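Side-chain contact in (R)-specific secondary-alkylsulfatase (Pseudomonas sp., PDB 4AXH), which hydrolyses (R)-secondary-alkyl sulfates with strict inversion of configuration, giving (S)-alcohols and sulfate at a two-zinc site of the metallo-beta-lactamase superfamily: residues 145-150 / 352-357. Residues are numbered along the deposited sequence; the frame is centred on the assembly and turned at random.
Sequences VLIDTL and IQQHNW. With ZN (zinc ion), chain C.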
loop_
_atom_site.group_PDB
_atom_site.type_symbol
_atom_site.label_atom_id
_atom_site.label_comp_id
_atom_site.label_asym_id
_atom_site.label_seq_id
_atom_site.Cartn_x
_atom_site.Cartn_y
_atom_site.Cartn_z
ATOM N N VAL A 145 -18.684 26.732 -20.105
ATOM C CA VAL A 145 -17.982 26.211 -18.939
ATOM C C VAL A 145 -17.873 24.730 -19.118
ATOM O O VAL A 145 -18.862 24.044 -19.373
ATOM C CB VAL A 145 -18.413 26.717 -17.541
ATOM C CG1 VAL A 145 -19.914 26.855 -17.441
ATOM C CG2 VAL A 145 -17.844 25.865 -16.408
ATOM N N LEU A 146 -16.631 24.273 -19.152
ATOM C CA LEU A 146 -16.290 22.895 -19.422
ATOM C C LEU A 146 -15.828 22.169 -18.184
ATOM O O LEU A 146 -15.076 22.701 -17.366
ATOM C CB LEU A 146 -15.169 22.890 -20.453
ATOM C CG LEU A 146 -15.490 22.609 -21.879
ATOM C CD1 LEU A 146 -16.512 23.555 -22.433
ATOM C CD2 LEU A 146 -14.234 22.675 -22.694
ATOM N N ILE A 147 -16.276 20.939 -18.044
ATOM C CA ILE A 147 -15.763 20.075 -16.985
ATOM C C ILE A 147 -15.051 18.956 -17.701
ATOM O O ILE A 147 -15.671 18.215 -18.458
ATOM C CB ILE A 147 -16.634 19.731 -15.719
ATOM C CG1 ILE A 147 -16.448 18.298 -15.244
ATOM C CG2 ILE A 147 -18.116 20.156 -15.780
ATOM C CD1 ILE A 147 -15.272 18.130 -14.397
ATOM N N ASP A 148 -13.708 19.008 -17.608
ATOM C CA ASP A 148 -12.690 18.166 -18.216
ATOM C C ASP A 148 -12.404 18.457 -19.678
ATOM O O ASP A 148 -13.220 19.079 -20.385
ATOM C CB ASP A 148 -12.819 16.681 -17.852
ATOM C CG ASP A 148 -12.632 16.449 -16.372
ATOM O OD1 ASP A 148 -12.070 17.335 -15.702
ATOM O OD2 ASP A 148 -13.077 15.398 -15.877
ATOM N N THR A 149 -11.199 18.048 -20.127
ATOM C CA THR A 149 -10.712 18.344 -21.472
ATOM C C THR A 149 -10.247 17.094 -22.250
ATOM O O THR A 149 -9.429 17.207 -23.173
ATOM C CB THR A 149 -9.577 19.360 -21.333
ATOM O OG1 THR A 149 -8.521 18.723 -20.630
ATOM C CG2 THR A 149 -9.993 20.635 -20.595
ATOM N N LEU A 150 -10.772 15.905 -21.870
ATOM C CA LEU A 150 -10.431 14.603 -22.445
ATOM C C LEU A 150 -8.908 14.271 -22.286
ATOM O O LEU A 150 -8.192 14.998 -21.586
ATOM C CB LEU A 150 -10.942 14.461 -23.896
ATOM C CG LEU A 150 -12.420 14.798 -24.215
ATOM C CD1 LEU A 150 -12.725 14.566 -25.682
ATOM C CD2 LEU A 150 -13.386 13.987 -23.370
ATOM N N ILE A 352 -24.445 12.806 -13.425
ATOM C CA ILE A 352 -23.562 12.679 -14.600
ATOM C C ILE A 352 -22.130 12.304 -14.182
ATOM O O ILE A 352 -21.750 12.466 -13.024
ATOM C CB ILE A 352 -23.637 13.832 -15.635
ATOM C CG1 ILE A 352 -23.105 15.149 -15.057
ATOM C CG2 ILE A 352 -25.072 13.956 -16.233
ATOM C CD1 ILE A 352 -22.705 16.140 -16.060
ATOM N N GLN A 353 -21.365 11.743 -15.102
ATOM C CA GLN A 353 -20.003 11.308 -14.791
ATOM C C GLN A 353 -19.022 11.655 -15.899
ATOM O O GLN A 353 -19.439 12.114 -16.967
ATOM C CB GLN A 353 -19.991 9.794 -14.552
ATOM C CG GLN A 353 -20.710 9.345 -13.310
ATOM C CD GLN A 353 -21.488 8.125 -13.593
ATOM O OE1 GLN A 353 -21.939 7.891 -14.709
ATOM N NE2 GLN A 353 -21.670 7.338 -12.569
ATOM N N GLN A 354 -17.729 11.414 -15.649
ATOM C CA GLN A 354 -16.689 11.696 -16.629
ATOM C C GLN A 354 -16.228 10.420 -17.371
ATOM O O GLN A 354 -15.284 10.426 -18.163
ATOM C CB GLN A 354 -15.559 12.535 -16.010
ATOM C CG GLN A 354 -16.055 13.865 -15.408
ATOM C CD GLN A 354 -16.615 14.787 -16.480
ATOM O OE1 GLN A 354 -17.818 14.855 -16.741
ATOM N NE2 GLN A 354 -15.747 15.514 -17.135
ATOM N N HIS A 355 -16.951 9.341 -17.131
ATOM C CA HIS A 355 -16.855 8.081 -17.827
ATOM C C HIS A 355 -18.261 7.590 -17.827
ATOM O O HIS A 355 -18.930 7.707 -16.799
ATOM C CB HIS A 355 -15.960 7.071 -17.106
ATOM C CG HIS A 355 -14.514 7.376 -17.222
ATOM N ND1 HIS A 355 -13.867 7.294 -18.424
ATOM C CD2 HIS A 355 -13.645 7.781 -16.275
ATOM C CE1 HIS A 355 -12.621 7.639 -18.174
ATOM N NE2 HIS A 355 -12.443 7.938 -16.889
ATOM N N ASN A 356 -18.738 7.073 -18.975
ATOM C CA ASN A 356 -20.074 6.480 -19.147
ATOM C C ASN A 356 -21.295 7.398 -19.064
ATOM O O ASN A 356 -21.168 8.614 -19.006
ATOM C CB ASN A 356 -20.261 5.239 -18.283
ATOM C CG ASN A 356 -19.064 4.337 -18.261
ATOM O OD1 ASN A 356 -18.321 4.305 -17.288
ATOM N ND2 ASN A 356 -18.866 3.573 -19.319
ATOM N N TRP A 357 -22.475 6.782 -19.072
ATOM C CA TRP A 357 -23.805 7.376 -19.165
ATOM C C TRP A 357 -24.347 7.941 -17.852
ATOM O O TRP A 357 -23.954 7.480 -16.759
ATOM C CB TRP A 357 -24.809 6.349 -19.768
ATOM C CG TRP A 357 -24.718 5.019 -19.115
ATOM C CD1 TRP A 357 -25.350 4.607 -17.989
ATOM C CD2 TRP A 357 -23.751 4.010 -19.425
ATOM N NE1 TRP A 357 -24.897 3.360 -17.626
ATOM C CE2 TRP A 357 -23.905 2.977 -18.479
ATOM C CE3 TRP A 357 -22.750 3.885 -20.419
ATOM C CZ2 TRP A 357 -23.126 1.802 -18.516
ATOM C CZ3 TRP A 357 -21.953 2.746 -20.429
ATOM C CH2 TRP A 357 -22.149 1.715 -19.496
HETATM ZN ZN ZN C . -11.111 9.065 -15.958
HETATM O O HOH W 1 -9.315 8.624 -14.942
#
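The amide end of Gln-354 reaches across to the end of the strand holding Ile-147 and lies against the side chains of Ile-147 and Asp-148. NE2 carries both cross-segment hydrogen bonds. One runs to the backbone O of Ile-147, 3.0 Å from NE2, and is bent at the proton (137°), with the donor standing well above the carbonyl plane. The straighter one (161°) runs from NE2 to Asp-148 OD2, also 3.0 Å away. It leaves within the amide plane but meets the carboxylate from above its own plane, the two planes being turned 58° apart. A bend in the middle of the glutamine chain, at chi2, turns the amide over to the strand. Ile-147 adds an aliphatic flank, its CG1 lying 3.7 Å from CD of the same amide. At the other end of that amide, OE1 accepts from Thr-136 and Asn-307, so partners at both ends fix its rotation.

This is a worked example of second-shell organisation in a metallo-beta-lactamase fold. Asp-148 OD2 also bonds to ND1 of His-184, a zinc ligand, and to Ser-178; the bond to ND1 would orient the imidazole and probably make it a stronger donor to the metal. The residue after Gln-354 is itself a ligand: His-355 NE2 binds zinc at 2.0 Å, alongside Asp-183, His-184 and Asp-310. The buried amide thus ties the carboxylate behind His-184 to the residue just before His-355.

The contact bridges the two beta-sheets of the domain: strand 144-147, flanked by strands 135-138 and 172-176, ends at Ile-147, with Asp-148 the first residue beyond it, while Gln-354 follows strand 350-352 of the other sheet, in the loop leading to strand 359-360.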